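Local coordinates for sialidase domain-containing protein (Dyadobacter fermentans, PDB 5HX0) that is of unknown function but is probably a sialidase-like beta-propeller protein that may bind or cleave glycans, at residues Tyr117-Phe121 with Gly122-Asp126. Numbering follows the deposited sequence. Where two conformers were deposited one is given.
Sequences YSHPF and GGSQD. With ACT (acetate ion), chain D.
One water, rather than any direct hydrogen bond, joins His-119 to Gly-122 and Ser-124 across this local loop. It accepts from the backbone N of His-119 at 2.9 Å, donates to the carbonyl O of Gly-122 at 2.6 Å and accepts from Ser-124 OG at 2.7 Å, so three bonds fix its place. Ser-124 reaches it because OG lies beside its own backbone N, anti to the carbonyl carbon (chi1 -61°); the same hydroxyl is also hydrogen-bonded to Tyr-171 OH. Direct contact across the loop is made by His-119 CB, which packs 3.4 Å from Ser-124 OG and close to Gly-122 O.

The imidazole is oriented from its own side of the loop. Tyr-117 OH meets His-119 ND1 at 2.6 Å, at the ring edge and in its plane; either atom could be the donor. With CG anti to the backbone N (chi1 -163°), the His-119 side chain is turned so that ND1 meets this hydroxyl, and its ring also stacks on Tyr-171. The backbone N of His-119 lies 3.7 Å above the plane of the Tyr-117 ring, offset toward its rim. A type I turn from His-119 to Gly-122 then reverses the direction, and Gly-122 closes it in a backbone conformation open essentially to glycine alone.

At the subunit interface, Phe-121 meets Phe-56 of the second subunit with planes at about 20°, while His-119 O accepts from Tyr-97 OH of that subunit. The arrangement is a type I beta turn, bridged by a water, in the connection from the outermost strand 114-117 of one antiparallel sheet to strand 123-131 of the next, as between successive blades of a beta-propeller.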
# COMPACT_ATOMS: atom_id res chain seq x y z
N TYR A 117 -4.52 -2.11 5.30
CA TYR A 117 -5.02 -1.32 4.18
C TYR A 117 -3.98 -0.34 3.66
O TYR A 117 -3.33 0.36 4.45
CB TYR A 117 -6.26 -0.55 4.60
CG TYR A 117 -6.94 0.19 3.46
CD1 TYR A 117 -7.53 -0.51 2.41
CD2 TYR A 117 -7.02 1.58 3.47
CE1 TYR A 117 -8.17 0.18 1.38
CE2 TYR A 117 -7.66 2.27 2.45
CZ TYR A 117 -8.23 1.56 1.40
OH TYR A 117 -8.85 2.25 0.39
N SER A 118 -3.86 -0.27 2.34
CA SER A 118 -3.14 0.79 1.65
C SER A 118 -4.11 1.48 0.70
O SER A 118 -4.65 0.84 -0.21
CB SER A 118 -1.93 0.25 0.89
OG SER A 118 -2.27 -0.92 0.17
N HIS A 119 -4.34 2.75 0.92
CA HIS A 119 -5.35 3.46 0.14
C HIS A 119 -4.82 3.71 -1.28
O HIS A 119 -3.68 4.13 -1.44
CB HIS A 119 -5.68 4.78 0.84
CG HIS A 119 -6.96 5.43 0.40
ND1 HIS A 119 -8.13 4.73 0.18
CD2 HIS A 119 -7.26 6.73 0.18
CE1 HIS A 119 -9.09 5.58 -0.15
NE2 HIS A 119 -8.58 6.80 -0.16
N PRO A 120 -5.61 3.43 -2.32
CA PRO A 120 -5.10 3.68 -3.69
C PRO A 120 -4.80 5.14 -3.98
O PRO A 120 -4.03 5.43 -4.90
CB PRO A 120 -6.25 3.15 -4.58
CG PRO A 120 -6.89 2.06 -3.72
CD PRO A 120 -6.89 2.71 -2.33
N PHE A 121 -5.37 6.07 -3.22
CA PHE A 121 -5.26 7.49 -3.57
C PHE A 121 -4.40 8.29 -2.61
O PHE A 121 -4.33 9.51 -2.77
CB PHE A 121 -6.66 8.11 -3.67
CG PHE A 121 -7.54 7.39 -4.63
CD1 PHE A 121 -7.35 7.54 -5.98
CD2 PHE A 121 -8.49 6.48 -4.17
CE1 PHE A 121 -8.12 6.83 -6.89
CE2 PHE A 121 -9.26 5.77 -5.07
CZ PHE A 121 -9.07 5.95 -6.43
N GLY A 122 -3.74 7.66 -1.65
CA GLY A 122 -2.79 8.40 -0.82
C GLY A 122 -2.49 7.68 0.49
O GLY A 122 -2.67 6.47 0.61
N GLY A 123 -2.02 8.49 1.47
CA GLY A 123 -1.61 7.96 2.77
C GLY A 123 -2.77 7.89 3.75
O GLY A 123 -3.70 8.71 3.71
N SER A 124 -2.72 6.88 4.63
CA SER A 124 -3.80 6.61 5.57
C SER A 124 -3.36 6.88 7.01
O SER A 124 -2.19 6.72 7.35
CB SER A 124 -4.28 5.17 5.43
OG SER A 124 -4.77 4.96 4.12
N GLN A 125 -4.32 7.25 7.86
CA GLN A 125 -4.00 7.72 9.21
C GLN A 125 -4.68 6.88 10.29
O GLN A 125 -5.65 6.17 10.03
CB GLN A 125 -4.48 9.16 9.40
CG GLN A 125 -3.92 10.12 8.35
CD GLN A 125 -2.43 10.23 8.47
OE1 GLN A 125 -1.69 9.77 7.61
NE2 GLN A 125 -1.96 10.83 9.56
N ASP A 126 -4.16 7.01 11.52
CA ASP A 126 -4.85 6.67 12.77
C ASP A 126 -5.91 5.57 12.64
O ASP A 126 -7.11 5.86 12.75
CB ASP A 126 -5.54 7.92 13.34
CG ASP A 126 -4.59 9.09 13.53
OD1 ASP A 126 -3.57 9.17 12.81
OD2 ASP A 126 -4.87 9.96 14.39
C ACT D . -2.70 12.62 13.18
O ACT D . -3.10 12.00 12.15
OXT ACT D . -3.03 12.14 14.31
CH3 ACT D . -1.89 13.87 13.06
O HOH W 1 -2.66 4.57 2.42